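Local coordinates for protein isomaltodextranase (Arthrobacter globiformis, PDB 5AWO) that hydrolyses alpha-1,6-glucosidic linkages of dextran-like polysaccharides, removing successive isomaltose units from the non-reducing chain ends as a family 27 glycoside hydrolase, at residues E85-T97 with R132-G144. Sequence-based numbering, arbitrary orientation.
Sequences EGSSRTTGNGYIT and RAAVEDASKTVLG
Two excursions from neighbouring strands of the TIM barrel, segment 85-97 following strand 77-79 and segment 132-144 lying beyond strand 120-124, meet where the type I beta turn Thr91 to Gly94 is gripped by Lys140 and Thr141, well away from the catalytic aspartates. It illustrates how one lysine can tie an irregular loop through a hydroxyl and backbone carbonyls of that loop. The Lys140 chain runs extended along the turn and bends only at its end (chi4 -84°), carrying NZ to Thr90 OG1 at 2.9 Å and to Thr91 O at 3.0 Å, with a weak bond to Thr90 O and a water that also accepts from Thr90 N. NZ sits above the carbonyl plane of Thr91, whereas Gly94 N reaches the same oxygen from the opposite face, closing the turn. A methionine in place of Lys140 would probably leave Thr90 OG1 without its ammonium partner and Thr91 O with only the Gly94 N bond of the pair, weakening the tie between the two loops. Thr91 OG1 accepts from Asn93 N, an ST turn, and from Tyr95 N just past the turn. Beside Gly94, the Ala134 methyl packs 4.2 Å from Gly94 CA; at the positive phi of Gly94 a side chain would be jammed against the carbonyl oxygen of Asn93. Farther along, Thr141 N donates to Gly92 O (3.2 Å). Leu143 lies across the Asn93 amide, CD1 3.6 Å from OD1, and its CB touches Tyr95 OH, which is hydrogen-bonded to Tyr182 O. With CG beside its own backbone N (chi1 -48°), Asn93 turns its amide toward the backbone of Thr141, and ND2 donates almost straight to Thr141 O at 3.0 Å, the acceptor lying in the amide plane.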
ATOM      1  N   GLU A  85      19.198  -0.518 -18.720  1.00 16.43           N
ATOM      2  CA  GLU A  85      20.613  -0.155 -18.927  1.00 18.55           C
ATOM      3  C   GLU A  85      20.822   0.406 -20.342  1.00 18.22           C
ATOM      4  O   GLU A  85      21.699   1.271 -20.544  1.00 18.22           O
ATOM      5  CB  GLU A  85      21.561  -1.302 -18.555  1.00 21.76           C
ATOM      6  CG  GLU A  85      21.690  -1.473 -17.046  1.00 24.69           C
ATOM      7  CD  GLU A  85      22.818  -2.421 -16.637  1.00 28.79           C
ATOM      8  OE1 GLU A  85      23.340  -3.114 -17.529  1.00 36.48           O
ATOM      9  OE2 GLU A  85      23.176  -2.498 -15.430  1.00 30.73           O
ATOM     10  N   GLY A  86      19.996  -0.005 -21.287  1.00 17.66           N
ATOM     11  CA  GLY A  86      20.031   0.495 -22.660  1.00 17.48           C
ATOM     12  C   GLY A  86      19.229   1.767 -22.900  1.00 17.70           C
ATOM     13  O   GLY A  86      18.988   2.153 -24.043  1.00 17.99           O
ATOM     14  N   SER A  87      18.796   2.419 -21.816  1.00 16.83           N
ATOM     15  CA  SER A  87      18.251   3.778 -21.915  1.00 17.12           C
ATOM     16  C   SER A  87      19.362   4.751 -21.518  1.00 16.36           C
ATOM     17  O   SER A  87      19.503   5.078 -20.341  1.00 16.01           O
ATOM     18  CB  SER A  87      17.038   3.934 -21.009  1.00 17.78           C
ATOM     19  OG  SER A  87      16.438   5.201 -21.160  1.00 17.88           O
ATOM     20  N   SER A  88      20.159   5.190 -22.503  1.00 17.27           N
ATOM     21  CA  SER A  88      21.341   6.007 -22.236  1.00 17.51           C
ATOM     22  C   SER A  88      21.195   7.451 -22.641  1.00 18.36           C
ATOM     23  O   SER A  88      21.937   8.287 -22.130  1.00 18.81           O
ATOM     24  CB  SER A  88      22.584   5.419 -22.930  1.00 18.70           C
ATOM     25  OG  SER A  88      22.595   5.656 -24.336  1.00 18.89           O
ATOM     26  N   ARG A  89      20.295   7.747 -23.568  1.00 18.41           N
ATOM     27  CA  ARG A  89      20.119   9.136 -24.009  1.00 18.57           C
ATOM     28  C   ARG A  89      19.529   9.945 -22.868  1.00 18.45           C
ATOM     29  O   ARG A  89      18.566   9.488 -22.226  1.00 18.06           O
ATOM     30  CB  ARG A  89      19.202   9.212 -25.214  1.00 19.59           C
ATOM     31  CG  ARG A  89      19.763   8.526 -26.460  1.00 20.66           C
ATOM     32  CD  ARG A  89      18.815   8.541 -27.647  1.00 22.14           C
ATOM     33  NE  ARG A  89      17.582   7.787 -27.400  1.00 24.25           N
ATOM     34  CZ  ARG A  89      16.692   7.444 -28.332  1.00 25.25           C
ATOM     35  NH1 ARG A  89      16.899   7.748 -29.608  1.00 26.51           N
ATOM     36  NH2 ARG A  89      15.598   6.763 -27.984  1.00 24.97           N
ATOM     37  N   THR A  90      20.086  11.139 -22.597  1.00 18.15           N
ATOM     38  CA  THR A  90      19.563  11.976 -21.533  1.00 18.33           C
ATOM     39  C   THR A  90      19.444  13.440 -21.959  1.00 17.83           C
ATOM     40  O   THR A  90      20.034  13.866 -22.966  1.00 19.33           O
ATOM     41  CB  THR A  90      20.434  11.898 -20.275  1.00 18.24           C
ATOM     42  OG1 THR A  90      21.767  12.335 -20.573  1.00 18.06           O
ATOM     43  CG2 THR A  90      20.451  10.483 -19.693  1.00 18.61           C
ATOM     44  N   THR A  91      18.665  14.185 -21.187  1.00 17.55           N
ATOM     45  CA  THR A  91      18.603  15.636 -21.333  1.00 17.32           C
ATOM     46  C   THR A  91      19.953  16.228 -20.960  1.00 17.93           C
ATOM     47  O   THR A  91      20.885  15.552 -20.476  1.00 17.57           O
ATOM     48  CB  THR A  91      17.543  16.250 -20.399  1.00 17.24           C
ATOM     49  OG1 THR A  91      17.953  16.082 -19.031  1.00 17.11           O
ATOM     50  CG2 THR A  91      16.169  15.629 -20.599  1.00 18.29           C
ATOM     51  N   GLY A  92      20.032  17.542 -21.123  1.00 18.01           N
ATOM     52  CA  GLY A  92      21.218  18.267 -20.701  1.00 18.00           C
ATOM     53  C   GLY A  92      21.498  18.178 -19.215  1.00 18.06           C
ATOM     54  O   GLY A  92      22.577  18.519 -18.778  1.00 18.98           O
ATOM     55  N   ASN A  93      20.538  17.666 -18.436  1.00 16.49           N
ATOM     56  CA  ASN A  93      20.707  17.502 -16.997  1.00 16.64           C
ATOM     57  C   ASN A  93      20.768  16.034 -16.557  1.00 15.93           C
ATOM     58  O   ASN A  93      20.666  15.737 -15.383  1.00 15.87           O
ATOM     59  CB  ASN A  93      19.606  18.228 -16.235  1.00 16.69           C
ATOM     60  CG  ASN A  93      19.405  19.657 -16.732  1.00 16.05           C
ATOM     61  OD1 ASN A  93      18.352  19.997 -17.256  1.00 16.82           O
ATOM     62  ND2 ASN A  93      20.413  20.501 -16.528  1.00 17.77           N
ATOM     63  N   GLY A  94      20.943  15.140 -17.514  1.00 16.24           N
ATOM     64  CA  GLY A  94      21.171  13.724 -17.206  1.00 16.87           C
ATOM     65  C   GLY A  94      19.955  12.869 -17.008  1.00 16.70           C
ATOM     66  O   GLY A  94      20.091  11.761 -16.487  1.00 18.63           O
ATOM     67  N   TYR A  95      18.781  13.331 -17.431  1.00 15.93           N
ATOM     68  CA  TYR A  95      17.552  12.570 -17.212  1.00 15.45           C
ATOM     69  C   TYR A  95      17.174  11.855 -18.479  1.00 15.48           C
ATOM     70  O   TYR A  95      17.181  12.441 -19.565  1.00 16.42           O
ATOM     71  CB  TYR A  95      16.408  13.463 -16.735  1.00 14.97           C
ATOM     72  CG  TYR A  95      16.710  14.240 -15.471  1.00 15.17           C
ATOM     73  CD1 TYR A  95      17.496  13.708 -14.436  1.00 14.26           C
ATOM     74  CD2 TYR A  95      16.229  15.535 -15.306  1.00 15.04           C
ATOM     75  CE1 TYR A  95      17.754  14.424 -13.283  1.00 14.79           C
ATOM     76  CE2 TYR A  95      16.493  16.265 -14.151  1.00 14.65           C
ATOM     77  CZ  TYR A  95      17.262  15.708 -13.135  1.00 14.49           C
ATOM     78  OH  TYR A  95      17.528  16.441 -11.994  1.00 14.61           O
ATOM     79  N   ILE A  96      16.812  10.573 -18.364  1.00 15.43           N
ATOM     80  CA  ILE A  96      16.575   9.764 -19.555  1.00 16.32           C
ATOM     81  C   ILE A  96      15.412  10.301 -20.372  1.00 15.69           C
ATOM     82  O   ILE A  96      14.352  10.625 -19.841  1.00 16.69           O
ATOM     83  CB  ILE A  96      16.352   8.260 -19.251  1.00 16.65           C
ATOM     84  CG1 ILE A  96      15.286   8.053 -18.165  1.00 16.30           C
ATOM     85  CG2 ILE A  96      17.655   7.619 -18.876  1.00 16.51           C
ATOM     86  CD1 ILE A  96      14.679   6.661 -18.212  1.00 16.49           C
ATOM     87  N   THR A  97      15.610  10.362 -21.694  1.00 16.34           N
ATOM     88  CA  THR A  97      14.587  10.908 -22.577  1.00 16.77           C
ATOM     89  C   THR A  97      13.558   9.900 -23.085  1.00 16.77           C
ATOM     90  O   THR A  97      12.505  10.294 -23.556  1.00 17.65           O
ATOM     91  CB  THR A  97      15.237  11.596 -23.789  1.00 17.65           C
ATOM     92  OG1 THR A  97      16.045  10.644 -24.472  1.00 19.50           O
ATOM     93  CG2 THR A  97      16.087  12.776 -23.356  1.00 18.98           C
ATOM     94  N   ARG A 132      26.078   5.980 -16.972  1.00 17.00           N
ATOM     95  CA  ARG A 132      27.476   6.169 -17.332  1.00 18.93           C
ATOM     96  C   ARG A 132      27.626   7.107 -18.543  1.00 18.82           C
ATOM     97  O   ARG A 132      28.570   7.898 -18.593  1.00 18.77           O
ATOM     98  CB  ARG A 132      28.131   4.819 -17.615  1.00 21.88           C
ATOM     99  CG  ARG A 132      29.612   4.857 -17.861  1.00 25.22           C
ATOM    100  CD  ARG A 132      30.102   3.429 -18.000  1.00 29.02           C
ATOM    101  NE  ARG A 132      31.527   3.345 -18.284  1.00 31.94           N
ATOM    102  CZ  ARG A 132      32.254   2.237 -18.175  1.00 35.80           C
ATOM    103  NH1 ARG A 132      31.694   1.098 -17.788  1.00 33.39           N
ATOM    104  NH2 ARG A 132      33.558   2.264 -18.461  1.00 37.29           N
ATOM    105  N   ALA A 133      26.711   7.062 -19.491  1.00 18.15           N
ATOM    106  CA  ALA A 133      26.790   7.940 -20.677  1.00 18.50           C
ATOM    107  C   ALA A 133      26.652   9.411 -20.286  1.00 19.46           C
ATOM    108  O   ALA A 133      27.206  10.313 -20.946  1.00 20.24           O
ATOM    109  CB  ALA A 133      25.734   7.562 -21.702  1.00 18.61           C
ATOM    110  N   ALA A 134      25.872   9.681 -19.248  1.00 18.48           N
ATOM    111  CA  ALA A 134      25.718  11.060 -18.807  1.00 18.21           C
ATOM    112  C   ALA A 134      26.953  11.509 -18.036  1.00 19.31           C
ATOM    113  O   ALA A 134      27.394  12.657 -18.175  1.00 19.48           O
ATOM    114  CB  ALA A 134      24.465  11.224 -17.958  1.00 18.07           C
ATOM    115  N   VAL A 135      27.488  10.634 -17.200  1.00 17.78           N
ATOM    116  CA  VAL A 135      28.760  10.873 -16.513  1.00 19.44           C
ATOM    117  C   VAL A 135      29.879  11.206 -17.499  1.00 21.33           C
ATOM    118  O   VAL A 135      30.685  12.109 -17.244  1.00 21.96           O
ATOM    119  CB  VAL A 135      29.124   9.662 -15.616  1.00 19.68           C
ATOM    120  CG1 VAL A 135      30.585   9.718 -15.170  1.00 20.49           C
ATOM    121  CG2 VAL A 135      28.198   9.634 -14.412  1.00 19.16           C
ATOM    122  N   GLU A 136      29.896  10.505 -18.622  1.00 21.04           N
ATOM    123  CA  GLU A 136      30.972  10.610 -19.612  1.00 22.62           C
ATOM    124  C   GLU A 136      30.823  11.814 -20.534  1.00 23.28           C
ATOM    125  O   GLU A 136      31.722  12.091 -21.324  1.00 24.29           O
ATOM    126  CB  GLU A 136      31.064   9.294 -20.399  1.00 24.02           C
ATOM    127  CG  GLU A 136      31.673   8.217 -19.523  1.00 26.88           C
ATOM    128  CD  GLU A 136      31.697   6.842 -20.153  1.00 31.37           C
ATOM    129  OE1 GLU A 136      31.143   6.668 -21.252  1.00 35.15           O
ATOM    130  OE2 GLU A 136      32.243   5.940 -19.506  1.00 36.97           O
ATOM    131  N   ASP A 137      29.719  12.540 -20.427  1.00 22.19           N
ATOM    132  CA  ASP A 137      29.486  13.738 -21.227  1.00 22.27           C
ATOM    133  C   ASP A 137      29.621  14.948 -20.309  1.00 21.56           C
ATOM    134  O   ASP A 137      28.705  15.327 -19.569  1.00 20.95           O
ATOM    135  CB  ASP A 137      28.107  13.676 -21.891  1.00 22.90           C
ATOM    136  CG  ASP A 137      27.852  14.832 -22.849  1.00 23.62           C
ATOM    137  OD1 ASP A 137      28.500  15.883 -22.713  1.00 24.40           O
ATOM    138  OD2 ASP A 137      26.990  14.689 -23.732  1.00 25.74           O
ATOM    139  N   ALA A 138      30.788  15.587 -20.396  1.00 22.87           N
ATOM    140  CA  ALA A 138      31.137  16.709 -19.542  1.00 24.56           C
ATOM    141  C   ALA A 138      30.204  17.910 -19.685  1.00 22.35           C
ATOM    142  O   ALA A 138      30.180  18.762 -18.803  1.00 25.94           O
ATOM    143  CB  ALA A 138      32.578  17.140 -19.836  1.00 25.81           C
ATOM    144  N   SER A 139      29.465  17.992 -20.788  1.00 22.53           N
ATOM    145  CA  SER A 139      28.531  19.092 -21.036  1.00 23.76           C
ATOM    146  C   SER A 139      27.274  19.016 -20.152  1.00 22.86           C
ATOM    147  O   SER A 139      26.561  20.011 -19.999  1.00 24.54           O
ATOM    148  CB  SER A 139      28.142  19.164 -22.522  1.00 25.23           C
ATOM    149  OG  SER A 139      27.128  18.234 -22.911  1.00 25.98           O
ATOM    150  N   LYS A 140      27.000  17.836 -19.593  1.00 20.24           N
ATOM    151  CA  LYS A 140      25.794  17.673 -18.806  1.00 19.80           C
ATOM    152  C   LYS A 140      26.028  18.114 -17.378  1.00 18.30           C
ATOM    153  O   LYS A 140      27.004  17.732 -16.752  1.00 18.76           O
ATOM    154  CB  LYS A 140      25.311  16.233 -18.881  1.00 19.43           C
ATOM    155  CG  LYS A 140      25.029  15.802 -20.313  1.00 20.98           C
ATOM    156  CD  LYS A 140      24.432  14.422 -20.368  1.00 20.39           C
ATOM    157  CE  LYS A 140      24.169  13.925 -21.786  1.00 18.45           C
ATOM    158  NZ  LYS A 140      22.879  14.389 -22.318  1.00 19.45           N
ATOM    159  N   THR A 141      25.089  18.890 -16.862  1.00 17.21           N
ATOM    160  CA  THR A 141      25.190  19.471 -15.536  1.00 17.23           C
ATOM    161  C   THR A 141      23.871  19.338 -14.801  1.00 16.38           C
ATOM    162  O   THR A 141      22.812  19.173 -15.409  1.00 16.95           O
ATOM    163  CB  THR A 141      25.592  20.966 -15.594  1.00 17.88           C
ATOM    164  OG1 THR A 141      24.669  21.674 -16.423  1.00 19.84           O
ATOM    165  CG2 THR A 141      26.961  21.127 -16.182  1.00 18.55           C
ATOM    166  N   VAL A 142      23.943  19.433 -13.489  1.00 15.96           N
ATOM    167  CA  VAL A 142      22.759  19.256 -12.638  1.00 16.22           C
ATOM    168  C   VAL A 142      21.769  20.400 -12.872  1.00 16.42           C
ATOM    169  O   VAL A 142      22.171  21.572 -12.959  1.00 16.00           O
ATOM    170  CB  VAL A 142      23.174  19.154 -11.155  1.00 16.45           C
ATOM    171  CG1 VAL A 142      21.958  19.206 -10.225  1.00 17.52           C
ATOM    172  CG2 VAL A 142      23.981  17.887 -10.922  1.00 17.32           C
ATOM    173  N   LEU A 143      20.474  20.068 -12.957  1.00 16.30           N
ATOM    174  CA  LEU A 143      19.395  21.046 -13.069  1.00 15.97           C
ATOM    175  C   LEU A 143      19.513  22.099 -11.966  1.00 16.32           C
ATOM    176  O   LEU A 143      19.560  21.772 -10.791  1.00 16.20           O
ATOM    177  CB  LEU A 143      18.058  20.335 -12.909  1.00 16.53           C
ATOM    178  CG  LEU A 143      16.857  21.245 -13.139  1.00 17.08           C
ATOM    179  CD1 LEU A 143      16.766  21.759 -14.561  1.00 18.08           C
ATOM    180  CD2 LEU A 143      15.582  20.524 -12.738  1.00 17.52           C
ATOM    181  N   GLY A 144      19.599  23.363 -12.384  1.00 16.55           N
ATOM    182  CA  GLY A 144      19.746  24.487 -11.457  1.00 16.79           C
ATOM    183  C   GLY A 144      21.110  24.621 -10.794  1.00 17.35           C
ATOM    184  O   GLY A 144      21.306  25.515  -9.954  1.00 18.74           O
TER
HETATM  185  O   HOH W   1      22.306  12.126 -24.178  1.00 24.07           O
HETATM  186  O   HOH W   2      23.977  21.080 -19.164  1.00 38.76           O
HETATM  187  O   HOH W   3      20.081  17.138 -12.973  1.00 15.50           O